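Local coordinates for tetraacyldisaccharide 4'-kinase (Aquifex aeolicus, PDB 4EHX), which transfers the gamma-phosphate of ATP to the 4'-position of a tetraacyldisaccharide 1-phosphate, forming lipid IVA in lipid A biosynthesis, at residues N238-R242 with E254-F258. Numbering follows the deposited sequence.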
ATOM      1  N   ASN A 238      -6.628 -14.386  -8.362  1.00 92.64           N
ATOM      2  CA  ASN A 238      -6.785 -15.805  -8.652  1.00 97.83           C
ATOM      3  C   ASN A 238      -5.491 -16.606  -8.623  1.00 92.58           C
ATOM      4  O   ASN A 238      -5.366 -17.585  -7.883  1.00 91.01           O
ATOM      5  CB  ASN A 238      -7.358 -15.988 -10.062  1.00104.18           C
ATOM      6  CG  ASN A 238      -7.287 -17.426 -10.549  1.00105.71           C
ATOM      7  OD1 ASN A 238      -7.379 -18.367  -9.760  1.00100.82           O
ATOM      8  ND2 ASN A 238      -7.119 -17.601 -11.857  1.00108.88           N
ATOM      9  N   GLY A 239      -4.523 -16.163  -9.419  1.00 81.35           N
ATOM     10  CA  GLY A 239      -3.246 -16.841  -9.520  1.00 76.50           C
ATOM     11  C   GLY A 239      -2.449 -16.646  -8.246  1.00 68.50           C
ATOM     12  O   GLY A 239      -1.995 -17.617  -7.636  1.00 71.56           O
ATOM     13  N   GLN A 240      -2.272 -15.389  -7.846  1.00 62.38           N
ATOM     14  CA  GLN A 240      -1.483 -15.055  -6.662  1.00 68.77           C
ATOM     15  C   GLN A 240      -2.060 -15.699  -5.396  1.00 72.52           C
ATOM     16  O   GLN A 240      -1.373 -16.448  -4.696  1.00 72.05           O
ATOM     17  CB  GLN A 240      -1.402 -13.535  -6.490  1.00 76.21           C
ATOM     18  CG  GLN A 240      -0.019 -13.015  -6.111  1.00 85.06           C
ATOM     19  CD  GLN A 240       0.996 -13.177  -7.231  1.00 95.25           C
ATOM     20  OE1 GLN A 240       0.763 -12.752  -8.365  1.00 95.75           O
ATOM     21  NE2 GLN A 240       2.129 -13.800  -6.920  1.00 97.42           N
ATOM     22  N   PHE A 241      -3.325 -15.398  -5.115  1.00 66.41           N
ATOM     23  CA  PHE A 241      -4.025 -15.930  -3.947  1.00 57.66           C
ATOM     24  C   PHE A 241      -3.944 -17.460  -3.876  1.00 53.39           C
ATOM     25  O   PHE A 241      -3.620 -18.018  -2.828  1.00 49.00           O
ATOM     26  CB  PHE A 241      -5.488 -15.476  -3.970  1.00 53.89           C
ATOM     27  CG  PHE A 241      -6.215 -15.672  -2.666  1.00 52.42           C
ATOM     28  CD1 PHE A 241      -5.542 -15.596  -1.459  1.00 43.97           C
ATOM     29  CD2 PHE A 241      -7.575 -15.933  -2.654  1.00 52.31           C
ATOM     30  CE1 PHE A 241      -6.211 -15.777  -0.259  1.00 44.53           C
ATOM     31  CE2 PHE A 241      -8.252 -16.113  -1.461  1.00 44.94           C
ATOM     32  CZ  PHE A 241      -7.570 -16.033  -0.260  1.00 40.27           C
ATOM     33  N   ARG A 242      -4.232 -18.132  -4.991  1.00 55.76           N
ATOM     34  CA  ARG A 242      -4.178 -19.594  -5.041  1.00 63.53           C
ATOM     35  C   ARG A 242      -2.803 -20.128  -4.650  1.00 65.44           C
ATOM     36  O   ARG A 242      -2.690 -21.100  -3.900  1.00 64.30           O
ATOM     37  CB  ARG A 242      -4.553 -20.117  -6.434  1.00 70.82           C
ATOM     38  CG  ARG A 242      -6.034 -20.029  -6.778  1.00 73.74           C
ATOM     39  CD  ARG A 242      -6.309 -20.571  -8.178  1.00 80.82           C
ATOM     40  NE  ARG A 242      -6.194 -22.025  -8.235  1.00 83.59           N
ATOM     41  CZ  ARG A 242      -7.232 -22.853  -8.300  1.00 87.07           C
ATOM     42  NH1 ARG A 242      -8.468 -22.374  -8.335  1.00 80.49           N
ATOM     43  NH2 ARG A 242      -7.034 -24.164  -8.342  1.00 93.03           N
ATOM     44  N   GLU A 254     -12.390 -25.835  -2.447  1.00 58.92           N
ATOM     45  CA  GLU A 254     -13.043 -25.168  -3.566  1.00 54.72           C
ATOM     46  C   GLU A 254     -12.440 -23.777  -3.748  1.00 59.31           C
ATOM     47  O   GLU A 254     -12.011 -23.149  -2.778  1.00 54.90           O
ATOM     48  CB  GLU A 254     -14.554 -25.194  -3.351  1.00 57.11           C
ATOM     49  CG  GLU A 254     -15.364 -24.467  -4.403  1.00 61.68           C
ATOM     50  CD  GLU A 254     -16.847 -24.499  -4.087  1.00 70.60           C
ATOM     51  OE1 GLU A 254     -17.636 -23.898  -4.845  1.00 67.60           O
ATOM     52  OE2 GLU A 254     -17.219 -25.131  -3.072  1.00 76.66           O
ATOM     53  N   PHE A 255     -12.409 -23.304  -4.991  1.00 56.33           N
ATOM     54  CA  PHE A 255     -11.934 -21.953  -5.285  1.00 64.06           C
ATOM     55  C   PHE A 255     -12.942 -21.333  -6.246  1.00 66.37           C
ATOM     56  O   PHE A 255     -13.443 -22.005  -7.148  1.00 63.13           O
ATOM     57  CB  PHE A 255     -10.524 -21.884  -5.887  1.00 60.85           C
ATOM     58  CG  PHE A 255      -9.869 -20.529  -5.750  1.00 67.75           C
ATOM     59  CD1 PHE A 255     -10.152 -19.508  -6.645  1.00 65.96           C
ATOM     60  CD2 PHE A 255      -8.969 -20.280  -4.722  1.00 68.16           C
ATOM     61  CE1 PHE A 255      -9.551 -18.258  -6.516  1.00 60.99           C
ATOM     62  CE2 PHE A 255      -8.363 -19.035  -4.588  1.00 62.20           C
ATOM     63  CZ  PHE A 255      -8.655 -18.025  -5.487  1.00 57.05           C
ATOM     64  N   MET A 256     -13.240 -20.055  -6.041  1.00 53.59           N
ATOM     65  CA  MET A 256     -14.151 -19.321  -6.911  1.00 54.56           C
ATOM     66  C   MET A 256     -13.497 -18.012  -7.353  1.00 61.28           C
ATOM     67  O   MET A 256     -12.965 -17.269  -6.526  1.00 52.51           O
ATOM     68  CB  MET A 256     -15.465 -19.028  -6.178  1.00 52.31           C
ATOM     69  CG  MET A 256     -16.053 -20.227  -5.427  1.00 57.68           C
ATOM     70  SD  MET A 256     -17.332 -19.783  -4.225  1.00 73.34           S
ATOM     71  CE  MET A 256     -18.548 -19.003  -5.278  1.00 66.73           C
ATOM     72  N   SER A 257     -13.530 -17.737  -8.656  1.00 63.25           N
ATOM     73  CA  SER A 257     -13.041 -16.465  -9.188  1.00 62.65           C
ATOM     74  C   SER A 257     -14.196 -15.564  -9.625  1.00 72.71           C
ATOM     75  O   SER A 257     -15.072 -15.986 -10.378  1.00 74.04           O
ATOM     76  CB  SER A 257     -12.086 -16.697 -10.359  1.00 71.87           C
ATOM     77  OG  SER A 257     -10.809 -17.116  -9.907  1.00 79.47           O
ATOM     78  N   PHE A 258     -14.192 -14.323  -9.146  1.00 75.13           N
ATOM     79  CA  PHE A 258     -15.238 -13.361  -9.476  1.00 78.62           C
ATOM     80  C   PHE A 258     -14.693 -12.231 -10.353  1.00 88.09           C
ATOM     81  O   PHE A 258     -13.477 -12.046 -10.443  1.00 87.34           O
ATOM     82  CB  PHE A 258     -15.848 -12.774  -8.197  1.00 73.12           C
ATOM     83  CG  PHE A 258     -16.491 -13.799  -7.305  1.00 75.00           C
ATOM     84  CD1 PHE A 258     -17.759 -14.283  -7.584  1.00 76.33           C
ATOM     85  CD2 PHE A 258     -15.832 -14.272  -6.183  1.00 70.08           C
ATOM     86  CE1 PHE A 258     -18.355 -15.224  -6.766  1.00 74.37           C
ATOM     87  CE2 PHE A 258     -16.424 -15.217  -5.362  1.00 70.06           C
ATOM     88  CZ  PHE A 258     -17.686 -15.692  -5.653  1.00 69.40           C
TER
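Residues 238-242 of helix 237-248 run nearly antiparallel to strand residues 254-257, the short axes 10.2 Å apart at an angle of 153°, with Asn238 nearest Ser257 by CA and Arg242 nearest Phe255. The ring of Phe255 carries the contact. Its CG is anti to the backbone N (chi1 -160°), and the ring lies against Asn238, Phe241 and Arg242. Arg242 sets its CG over one face of this ring, offset toward the rim. CG of Arg242 is modelled 3.5 Å from the ring centroid of Phe255, a CH-pi contact, but its place is uncertain, being too close to a backbone oxygen. A bend at chi3 brings NH1 of Arg242 to 3.2 Å from CB of Phe255, with the guanidinium tilted 53° from the ring plane. The buried Phe241 meets the far end of the ring obliquely, CD2 of Phe241 lying 3.7 Å from CZ of Phe255. OG of Ser257 touches CG of Asn238 at 3.6 Å. With an alanine in place of Phe255, a gap would probably open beside Phe241, and the Arg242 chain would lose the surface on which it rests. Phe241 also touches Ser233, and Phe255 touches Ala231, both on strand 229-233, which pairs in parallel with strand 252-257. This is the helix-on-sheet packing of a beta-alpha-beta unit: helix 237-248 links these two parallel strands and packs through Phe241 and Arg242 onto Phe255.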